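Local coordinates for lipid binding hydrolase (Escherichia coli, PDB 2IF6), which is probably a hydrolase, belonging to the circularly permuted papain-like amidases of the cysteine peptidase clan, with its substrate not established, at residues Lys67-Val71 with Lys179-Leu183; Ile11-Arg16 with Trp61-Lys67; Glu130-Lys135 with Pro157-Val163. All blocks are in the same frame, centred on the assembly; numbering follows the deposited sequence. Where two conformers were deposited one is given.

Contact 1 of 3, residues Lys67-Val71 with Lys179-Leu183; sequences KGKYV and KEWPL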
loop_
_atom_site.group_PDB
_atom_site.type_symbol
_atom_site.label_atom_id
_atom_site.label_comp_id
_atom_site.label_asym_id
_atom_site.label_seq_id
_atom_site.Cartn_x
_atom_site.Cartn_y
_atom_site.Cartn_z
ATOM N N LYS A 67 1.550 -15.441 -7.979
ATOM C CA LYS A 67 0.807 -16.633 -7.575
ATOM C C LYS A 67 -0.642 -16.351 -7.142
ATOM O O LYS A 67 -1.298 -17.238 -6.579
ATOM C CB LYS A 67 1.573 -17.392 -6.481
ATOM C CG LYS A 67 2.838 -18.134 -6.982
ATOM C CD LYS A 67 2.478 -19.510 -7.524
ATOM C CE LYS A 67 3.741 -20.241 -7.975
ATOM N NZ LYS A 67 3.618 -20.612 -9.434
ATOM N N GLY A 68 -1.149 -15.148 -7.443
ATOM C CA GLY A 68 -2.513 -14.762 -7.067
ATOM C C GLY A 68 -2.734 -14.586 -5.563
ATOM O O GLY A 68 -3.895 -14.527 -5.112
ATOM N N LYS A 69 -1.646 -14.553 -4.776
ATOM C CA LYS A 69 -1.752 -14.526 -3.315
ATOM C C LYS A 69 -2.178 -13.138 -2.856
ATOM O O LYS A 69 -1.756 -12.123 -3.438
ATOM C CB LYS A 69 -0.435 -14.852 -2.642
ATOM C CG LYS A 69 0.051 -16.260 -2.900
ATOM C CD LYS A 69 1.321 -16.457 -2.078
ATOM C CE LYS A 69 1.850 -17.848 -2.253
ATOM N NZ LYS A 69 2.962 -18.083 -1.269
ATOM N N TYR A 70 -3.007 -13.094 -1.814
ATOM C CA TYR A 70 -3.412 -11.812 -1.246
ATOM C C TYR A 70 -3.905 -12.032 0.178
ATOM O O TYR A 70 -4.289 -13.155 0.572
ATOM C CB TYR A 70 -4.489 -11.094 -2.124
ATOM C CG TYR A 70 -5.860 -11.747 -2.104
ATOM C CD1 TYR A 70 -6.833 -11.361 -1.174
ATOM C CD2 TYR A 70 -6.182 -12.771 -3.016
ATOM C CE1 TYR A 70 -8.083 -11.975 -1.148
ATOM C CE2 TYR A 70 -7.434 -13.390 -3.018
ATOM C CZ TYR A 70 -8.378 -12.996 -2.073
ATOM O OH TYR A 70 -9.612 -13.614 -2.070
ATOM N N VAL A 71 -3.891 -10.952 0.940
ATOM C CA VAL A 71 -4.465 -10.944 2.292
ATOM C C VAL A 71 -5.137 -9.602 2.434
ATOM O O VAL A 71 -4.676 -8.599 1.838
ATOM C CB VAL A 71 -3.390 -11.143 3.388
ATOM C CG1 VAL A 71 -2.284 -10.119 3.265
ATOM C CG2 VAL A 71 -4.021 -11.084 4.804
ATOM N N LYS A 179 -7.819 -14.178 3.354
ATOM C CA LYS A 179 -6.456 -14.614 3.148
ATOM C C LYS A 179 -6.436 -15.726 2.180
ATOM O O LYS A 179 -7.020 -16.792 2.442
ATOM C CB LYS A 179 -5.818 -15.088 4.442
ATOM C CG LYS A 179 -4.375 -14.724 4.490
ATOM C CD LYS A 179 -3.563 -15.722 5.227
ATOM C CE LYS A 179 -4.028 -15.891 6.632
ATOM N NZ LYS A 179 -3.319 -17.093 7.091
ATOM N N GLU A 180 -5.772 -15.506 1.054
ATOM C CA GLU A 180 -5.431 -16.625 0.158
ATOM C C GLU A 180 -3.931 -16.567 0.009
ATOM O O GLU A 180 -3.423 -15.970 -0.928
ATOM C CB GLU A 180 -6.085 -16.480 -1.209
ATOM C CG GLU A 180 -7.617 -16.512 -1.167
ATOM C CD GLU A 180 -8.151 -17.922 -1.104
ATOM O OE1 GLU A 180 -7.429 -18.848 -1.546
ATOM O OE2 GLU A 180 -9.297 -18.096 -0.622
ATOM N N TRP A 181 -3.224 -17.155 0.961
ATOM C CA TRP A 181 -1.797 -17.023 0.996
ATOM C C TRP A 181 -1.122 -18.262 1.603
ATOM O O TRP A 181 -0.674 -18.197 2.731
ATOM C CB TRP A 181 -1.450 -15.824 1.852
ATOM C CG TRP A 181 -0.080 -15.308 1.575
ATOM C CD1 TRP A 181 1.113 -15.976 1.744
ATOM C CD2 TRP A 181 0.249 -14.019 1.052
ATOM N NE1 TRP A 181 2.155 -15.167 1.354
ATOM C CE2 TRP A 181 1.652 -13.966 0.916
ATOM C CE3 TRP A 181 -0.508 -12.906 0.671
ATOM C CZ2 TRP A 181 2.316 -12.828 0.424
ATOM C CZ3 TRP A 181 0.152 -11.792 0.174
ATOM C CH2 TRP A 181 1.556 -11.759 0.063
ATOM N N PRO A 182 -1.042 -19.380 0.859
ATOM C CA PRO A 182 -0.428 -20.548 1.486
ATOM C C PRO A 182 1.042 -20.305 1.773
ATOM O O PRO A 182 1.742 -19.778 0.921
ATOM C CB PRO A 182 -0.598 -21.651 0.444
ATOM C CG PRO A 182 -0.834 -20.963 -0.818
ATOM C CD PRO A 182 -1.499 -19.657 -0.509
ATOM N N LEU A 183 1.496 -20.658 2.974
ATOM C CA LEU A 183 2.886 -20.474 3.337
ATOM C C LEU A 183 3.653 -21.775 3.204
ATOM O O LEU A 183 4.413 -22.153 4.115
ATOM C CB LEU A 183 3.021 -19.917 4.756
ATOM C CG LEU A 183 2.645 -18.442 4.874
ATOM C CD1 LEU A 183 2.231 -18.179 6.307
ATOM C CD2 LEU A 183 3.801 -17.531 4.430
#
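The carbonyl O of Glu180 is met twice by segment 67-71: Tyr70 N donates a 3.0 Å hydrogen bond to it from above the carbonyl plane, and Lys69 CA makes a C-H...O contact with this Glu180 O at 3.3 Å. The return bond, from Glu180 N to Tyr70 O, is shorter at 2.8 Å and completes an antiparallel hydrogen-bonded pair. It joins the start of strand 70-75 to the end of strand 174-180, an outermost strand of the six-stranded sheet. In the next, non-hydrogen-bonded pair, Val71 CG2 lies 3.7 Å from Lys179 CG. On the other face, the Tyr70 ring and the Glu180 side chain run alongside each other, with Glu180 CG 3.6 Å from Tyr70 CE2.

Where the pairing stops, the extended Lys69 chain crosses the Trp181 indole at about a right angle. Lys69 CD sits 3.8 Å from the centroid of the five-membered ring of Trp181, over the face and 9° off the normal, a CH-pi contact. Tyr31 meets the same indole edge-to-face. Beyond the ring, Lys69 NZ donates to Pro182 O at 3.0 Å. One lysine thus spends its methylenes on an aromatic face and its ammonium on a carbonyl, so that the link between the segments continues past the last strand bond, to Pro182.

Contact 2 of 3, residues Ile11-Arg16 with Trp61-Lys67; sequences IFQISR and WIAHGEK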
loop_
_atom_site.group_PDB
_atom_site.type_symbol
_atom_site.label_atom_id
_atom_site.label_comp_id
_atom_site.label_asym_id
_atom_site.label_seq_id
_atom_site.Cartn_x
_atom_site.Cartn_y
_atom_site.Cartn_z
ATOM N N ILE A 11 -5.750 -4.257 1.001
ATOM C CA ILE A 11 -5.383 -5.531 0.414
ATOM C C ILE A 11 -3.889 -5.520 0.048
ATOM O O ILE A 11 -3.382 -4.484 -0.382
ATOM C CB ILE A 11 -6.310 -5.857 -0.807
ATOM C CG1 ILE A 11 -6.057 -7.287 -1.327
ATOM C CG2 ILE A 11 -6.218 -4.783 -1.883
ATOM C CD1 ILE A 11 -7.147 -7.859 -2.194
ATOM N N PHE A 12 -3.211 -6.664 0.199
ATOM C CA PHE A 12 -1.746 -6.725 0.055
ATOM C C PHE A 12 -1.428 -7.894 -0.881
ATOM O O PHE A 12 -2.159 -8.896 -0.904
ATOM C CB PHE A 12 -1.089 -6.965 1.426
ATOM C CG PHE A 12 -1.390 -5.894 2.463
ATOM C CD1 PHE A 12 -0.459 -4.919 2.735
ATOM C CD2 PHE A 12 -2.600 -5.882 3.177
ATOM C CE1 PHE A 12 -0.731 -3.912 3.670
ATOM C CE2 PHE A 12 -2.857 -4.841 4.147
ATOM C CZ PHE A 12 -1.912 -3.925 4.381
ATOM N N GLN A 13 -0.344 -7.764 -1.645
ATOM C CA GLN A 13 0.079 -8.805 -2.543
ATOM C C GLN A 13 1.590 -8.695 -2.734
ATOM O O GLN A 13 2.214 -7.727 -2.287
ATOM C CB GLN A 13 -0.648 -8.663 -3.901
ATOM C CG GLN A 13 -0.181 -7.453 -4.726
ATOM C CD GLN A 13 -0.889 -7.262 -6.060
ATOM O OE1 GLN A 13 -0.501 -6.374 -6.796
ATOM N NE2 GLN A 13 -1.899 -8.086 -6.386
ATOM N N ILE A 14 2.131 -9.675 -3.446
ATOM C CA ILE A 14 3.515 -9.667 -3.889
ATOM C C ILE A 14 3.535 -9.116 -5.304
ATOM O O ILE A 14 3.033 -9.756 -6.257
ATOM C CB ILE A 14 4.110 -11.099 -3.958
ATOM C CG1 ILE A 14 3.938 -11.861 -2.636
ATOM C CG2 ILE A 14 5.586 -11.036 -4.366
ATOM C CD1 ILE A 14 4.307 -13.337 -2.796
ATOM N N SER A 15 4.102 -7.929 -5.442
ATOM C CA SER A 15 4.327 -7.311 -6.752
ATOM C C SER A 15 5.244 -8.195 -7.649
ATOM O O SER A 15 6.160 -8.863 -7.146
ATOM C CB SER A 15 4.971 -5.939 -6.554
ATOM O OG SER A 15 5.420 -5.417 -7.787
ATOM N N ARG A 16 4.982 -8.185 -8.953
ATOM C CA ARG A 16 5.871 -8.828 -9.943
ATOM C C ARG A 16 6.916 -7.853 -10.540
ATOM O O ARG A 16 7.727 -8.243 -11.391
ATOM C CB ARG A 16 5.067 -9.431 -11.078
ATOM C CG ARG A 16 4.192 -10.620 -10.720
ATOM C CD ARG A 16 3.327 -10.914 -11.929
ATOM N NE ARG A 16 2.103 -11.615 -11.570
ATOM C CZ ARG A 16 1.832 -12.882 -11.887
ATOM N NH1 ARG A 16 2.698 -13.597 -12.603
ATOM N NH2 ARG A 16 0.680 -13.433 -11.497
ATOM N N TRP A 61 -6.806 -6.928 -10.273
ATOM C CA TRP A 61 -5.805 -6.623 -9.240
ATOM C C TRP A 61 -5.168 -7.879 -8.629
ATOM O O TRP A 61 -3.964 -7.960 -8.479
ATOM C CB TRP A 61 -6.429 -5.769 -8.134
ATOM C CG TRP A 61 -5.392 -5.162 -7.253
ATOM C CD1 TRP A 61 -4.759 -3.961 -7.438
ATOM C CD2 TRP A 61 -4.813 -5.752 -6.073
ATOM N NE1 TRP A 61 -3.841 -3.746 -6.417
ATOM C CE2 TRP A 61 -3.880 -4.826 -5.561
ATOM C CE3 TRP A 61 -5.010 -6.968 -5.395
ATOM C CZ2 TRP A 61 -3.136 -5.085 -4.415
ATOM C CZ3 TRP A 61 -4.295 -7.210 -4.239
ATOM C CH2 TRP A 61 -3.354 -6.270 -3.770
ATOM N N ILE A 62 -5.991 -8.863 -8.267
ATOM C CA ILE A 62 -5.490 -10.053 -7.583
ATOM C C ILE A 62 -4.620 -10.900 -8.522
ATOM O O ILE A 62 -3.609 -11.493 -8.092
ATOM C CB ILE A 62 -6.645 -10.928 -7.073
ATOM C CG1 ILE A 62 -7.362 -10.213 -5.917
ATOM C CG2 ILE A 62 -6.116 -12.355 -6.679
ATOM C CD1 ILE A 62 -8.667 -10.897 -5.453
ATOM N N ALA A 63 -5.042 -10.957 -9.785
ATOM C CA ALA A 63 -4.389 -11.764 -10.839
ATOM C C ALA A 63 -2.978 -11.244 -11.085
ATOM O O ALA A 63 -2.085 -11.989 -11.461
ATOM C CB ALA A 63 -5.220 -11.683 -12.142
ATOM N N HIS A 64 -2.787 -9.951 -10.875
ATOM C CA HIS A 64 -1.479 -9.326 -11.065
ATOM C C HIS A 64 -0.462 -9.672 -9.955
ATOM O O HIS A 64 0.744 -9.492 -10.131
ATOM C CB HIS A 64 -1.632 -7.809 -11.202
ATOM C CG HIS A 64 -1.971 -7.351 -12.590
ATOM N ND1 HIS A 64 -2.884 -6.349 -12.841
ATOM C CD2 HIS A 64 -1.503 -7.742 -13.800
ATOM C CE1 HIS A 64 -2.971 -6.150 -14.145
ATOM N NE2 HIS A 64 -2.145 -6.984 -14.750
ATOM N N GLY A 65 -0.933 -10.179 -8.824
ATOM C CA GLY A 65 -0.025 -10.522 -7.733
ATOM C C GLY A 65 0.667 -11.826 -8.056
ATOM O O GLY A 65 0.099 -12.677 -8.729
ATOM N N GLU A 66 1.898 -11.988 -7.598
ATOM C CA GLU A 66 2.581 -13.261 -7.785
ATOM C C GLU A 66 1.781 -14.415 -7.165
ATOM O O GLU A 66 1.354 -14.360 -5.988
ATOM C CB GLU A 66 3.966 -13.194 -7.189
ATOM C CG GLU A 66 4.917 -14.290 -7.670
ATOM C CD GLU A 66 6.251 -14.192 -6.939
ATOM O OE1 GLU A 66 7.203 -13.580 -7.487
ATOM O OE2 GLU A 66 6.325 -14.686 -5.790
ATOM N N LYS A 67 1.550 -15.441 -7.979
ATOM C CA LYS A 67 0.807 -16.633 -7.575
ATOM C C LYS A 67 -0.642 -16.351 -7.142
ATOM O O LYS A 67 -1.298 -17.238 -6.579
ATOM C CB LYS A 67 1.573 -17.392 -6.481
ATOM C CG LYS A 67 2.838 -18.134 -6.982
ATOM C CD LYS A 67 2.478 -19.510 -7.524
ATOM C CE LYS A 67 3.741 -20.241 -7.975
ATOM N NZ LYS A 67 3.618 -20.612 -9.434
HETATM O O HOH W 1 -2.884 -10.766 -5.437
HETATM O O HOH W 2 -2.080 -5.760 -8.765
HETATM O O HOH W 3 0.620 -11.911 -4.697
HETATM O O HOH W 4 7.879 -10.978 -7.720
HETATM O O HOH W 5 2.385 -7.265 -9.880
#
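In this permuted papain-like fold, strand 10-13 of the central antiparallel sheet packs against helix 58-63 and the loop that follows, with the Trp61 indole sandwiched between Ile11 and Gln13. Ile11 CG2 lies over one face, 3.9 Å from the centroid of the six-membered ring of Trp61. The Gln13 amide is stacked on the opposite face, its plane only 14° from that of the ring, and Gln13 NE2 comes within 3.3 Å of Trp61 CZ3. With Gln13 CG between the backbone N and the carbonyl carbon (chi1 71°) and the chain extended beyond it, the amide lies flat over the indole and NE2 reaches Trp61 O in a 2.9 Å hydrogen bond. This buried amide is gripped at both ends: NE2 also donates to a water bound to Ile62 O, and OE1 accepts from a second water that links it to Trp61 O. Trp61 also meets the ring of His33, which with Cys112 and Glu48 has the geometry of a possible catalytic triad.

Farther along, Glu66 N donates to Ile14 O at 2.8 Å, almost straight at 174°, while a water bridges Ile14 N and Glu66 O. Arg16 then bonds to three successive carbonyls. Arg16 NE meets His64 O at 2.9 Å, within the guanidinium plane but above the carbonyl plane, and NH2 adds weak bonds to Ala63 O and Gly65 O. His64 O accepts once more, at 2.8 Å from the oxygen of a water that in turn takes the backbone N-H of Arg16.

Contact 3 of 3, residues Glu130-Lys135 with Pro157-Val163; sequences EQQKLK and PLEETVV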
loop_
_atom_site.group_PDB
_atom_site.type_symbol
_atom_site.label_atom_id
_atom_site.label_comp_id
_atom_site.label_asym_id
_atom_site.label_seq_id
_atom_site.Cartn_x
_atom_site.Cartn_y
_atom_site.Cartn_z
ATOM N N GLU A 130 2.935 2.908 11.325
ATOM C CA GLU A 130 3.993 3.730 11.877
ATOM C C GLU A 130 4.852 4.250 10.711
ATOM O O GLU A 130 5.098 3.535 9.727
ATOM C CB GLU A 130 4.846 2.929 12.869
ATOM C CG GLU A 130 4.089 2.406 14.120
ATOM C CD GLU A 130 3.386 3.529 14.908
ATOM O OE1 GLU A 130 4.070 4.385 15.525
ATOM O OE2 GLU A 130 2.138 3.562 14.885
ATOM N N GLN A 131 5.262 5.505 10.809
ATOM C CA GLN A 131 6.186 6.080 9.847
ATOM C C GLN A 131 7.576 5.903 10.412
ATOM O O GLN A 131 7.756 5.938 11.637
ATOM C CB GLN A 131 5.941 7.576 9.700
ATOM C CG GLN A 131 4.605 8.010 9.130
ATOM C CD GLN A 131 4.407 9.533 9.174
ATOM O OE1 GLN A 131 5.191 10.267 9.788
ATOM N NE2 GLN A 131 3.365 10.013 8.517
ATOM N N GLN A 132 8.557 5.720 9.541
ATOM C CA GLN A 132 9.948 5.796 9.971
ATOM C C GLN A 132 10.813 6.347 8.823
ATOM O O GLN A 132 10.312 6.591 7.721
ATOM C CB GLN A 132 10.466 4.457 10.519
ATOM C CG GLN A 132 10.705 3.389 9.493
ATOM C CD GLN A 132 11.327 2.085 10.048
ATOM O OE1 GLN A 132 11.241 1.769 11.244
ATOM N NE2 GLN A 132 11.972 1.337 9.166
ATOM N N LYS A 133 12.083 6.600 9.104
ATOM C CA LYS A 133 12.965 7.186 8.063
ATOM C C LYS A 133 13.482 6.098 7.149
ATOM O O LYS A 133 13.635 4.953 7.563
ATOM C CB LYS A 133 14.125 7.934 8.711
ATOM C CG LYS A 133 13.755 9.299 9.259
ATOM C CD LYS A 133 14.906 9.859 10.057
ATOM C CE LYS A 133 14.610 11.291 10.418
ATOM N NZ LYS A 133 15.680 11.884 11.250
ATOM N N LEU A 134 13.771 6.456 5.898
ATOM C CA LEU A 134 14.306 5.481 4.954
ATOM C C LEU A 134 15.531 4.748 5.508
ATOM O O LEU A 134 15.660 3.542 5.333
ATOM C CB LEU A 134 14.634 6.131 3.596
ATOM C CG LEU A 134 15.300 5.182 2.591
ATOM C CD1 LEU A 134 14.272 4.168 2.127
ATOM C CD2 LEU A 134 15.908 5.962 1.423
ATOM N N LYS A 135 16.419 5.479 6.182
ATOM C CA LYS A 135 17.641 4.864 6.725
ATOM C C LYS A 135 17.381 3.818 7.808
ATOM O O LYS A 135 18.271 3.025 8.110
ATOM C CB LYS A 135 18.612 5.936 7.254
ATOM C CG LYS A 135 18.144 6.657 8.480
ATOM C CD LYS A 135 19.030 7.886 8.759
ATOM C CE LYS A 135 18.700 8.472 10.084
ATOM N NZ LYS A 135 19.479 9.721 10.388
ATOM N N PRO A 157 17.745 9.377 -0.361
ATOM C CA PRO A 157 17.094 10.247 0.637
ATOM C C PRO A 157 16.901 9.518 1.979
ATOM O O PRO A 157 15.773 9.150 2.352
ATOM C CB PRO A 157 15.754 10.577 -0.002
ATOM C CG PRO A 157 15.463 9.428 -0.908
ATOM C CD PRO A 157 16.774 8.756 -1.274
ATOM N N LEU A 158 18.005 9.372 2.702
ATOM C CA LEU A 158 18.064 8.622 3.958
ATOM C C LEU A 158 17.154 9.137 5.051
ATOM O O LEU A 158 16.725 8.341 5.886
ATOM C CB LEU A 158 19.499 8.560 4.472
ATOM C CG LEU A 158 20.471 7.667 3.674
ATOM C CD1 LEU A 158 21.883 7.700 4.258
ATOM C CD2 LEU A 158 19.983 6.237 3.595
ATOM N N GLU A 159 16.871 10.441 5.058
ATOM C CA GLU A 159 16.056 11.057 6.108
ATOM C C GLU A 159 14.579 11.151 5.763
ATOM O O GLU A 159 13.792 11.636 6.579
ATOM C CB GLU A 159 16.565 12.448 6.461
ATOM C CG GLU A 159 18.066 12.514 6.710
ATOM C CD GLU A 159 18.487 11.826 8.010
ATOM O OE1 GLU A 159 17.688 11.791 8.988
ATOM O OE2 GLU A 159 19.643 11.329 8.057
ATOM N N GLU A 160 14.202 10.688 4.575
ATOM C CA GLU A 160 12.808 10.769 4.142
ATOM C C GLU A 160 11.902 9.942 5.078
ATOM O O GLU A 160 12.208 8.796 5.387
ATOM C CB GLU A 160 12.658 10.252 2.707
ATOM C CG GLU A 160 11.287 10.582 2.086
ATOM C CD GLU A 160 11.175 12.043 1.654
ATOM O OE1 GLU A 160 12.182 12.569 1.129
ATOM O OE2 GLU A 160 10.095 12.683 1.828
ATOM N N THR A 161 10.799 10.549 5.513
ATOM C CA THR A 161 9.710 9.836 6.201
ATOM C C THR A 161 9.029 8.864 5.237
ATOM O O THR A 161 8.486 9.307 4.216
ATOM C CB THR A 161 8.639 10.868 6.626
ATOM O OG1 THR A 161 9.215 11.771 7.579
ATOM C CG2 THR A 161 7.381 10.178 7.245
ATOM N N VAL A 162 9.021 7.562 5.554
ATOM C CA VAL A 162 8.385 6.564 4.689
ATOM C C VAL A 162 7.354 5.711 5.438
ATOM O O VAL A 162 7.500 5.480 6.648
ATOM C CB VAL A 162 9.452 5.601 4.111
ATOM C CG1 VAL A 162 8.786 4.437 3.375
ATOM C CG2 VAL A 162 10.394 6.353 3.158
ATOM N N VAL A 163 6.344 5.215 4.713
ATOM C CA VAL A 163 5.411 4.217 5.284
ATOM C C VAL A 163 5.443 2.997 4.382
ATOM O O VAL A 163 5.126 3.103 3.194
ATOM C CB VAL A 163 3.955 4.742 5.350
ATOM C CG1 VAL A 163 2.993 3.623 5.825
ATOM C CG2 VAL A 163 3.881 5.906 6.291
HETATM O O HOH W 6 6.805 2.846 7.819
#
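Among the backbone bonds, Val162 N donates to Gln132 O at 2.7 Å, and Gln132 N answers with a 3.1 Å bond to Val162 O. The latter oxygen also accepts from a water shared with Glu130 O. Two further amides follow: Leu134 N bonds to Glu160 O at 2.9 Å and Lys135 N to Leu158 O, this last on a lone pair in the carbonyl plane.

The charged interactions converge on Glu159. Glu159 OE1 is met nearly along the C-O axis by Lys133 NZ at 3.0 Å, whereas OE2 uses its syn lone pair for Lys135 NZ at 2.8 Å; a weak bond from Lys135 NZ to Glu159 OE1 closes the network. The bent Glu159 chain (chi2 -70°) and the two extended lysines let the three charged ends meet. The Gln132-Val162 pair belongs to a small two-stranded antiparallel sheet, strands 132-133 and 161-162; Glu159 lies in the type I turn Pro157-Glu160 ahead of the second strand, and Lys135 in the 3-10 segment that follows the first.

Apolar contacts flank the polar ones. Gln131 CG touches Val163 CG2 at 3.6 Å, next to Trp117 of helix 112-124, and the buried Leu134 places CD2 4.0 Å from Pro157 CD.

Contacts 1 and 2 adjoin, with centres about 9 Å apart, and both reach the six-stranded sheet, where strands 10-13 and 70-75 are neighbours: Val71 O lies 2.9 Å from Phe12 N, a probable hydrogen bond, and the Trp181 indole packs on Ile14. They share Lys67, at the join between helix 58-63 and strand 70-75. Contact 3 lies on the opposite side of the chain's centre, its centre about 28 and 25 Å from those of contacts 1 and 2, and holds a separate two-stranded sheet. Each contact is partly buried. Contact 2 runs from a buried indole and amide to an exposed arginine; contact 1 pairs strands at a sheet edge; contact 3 adds a largely exposed salt-bridge network.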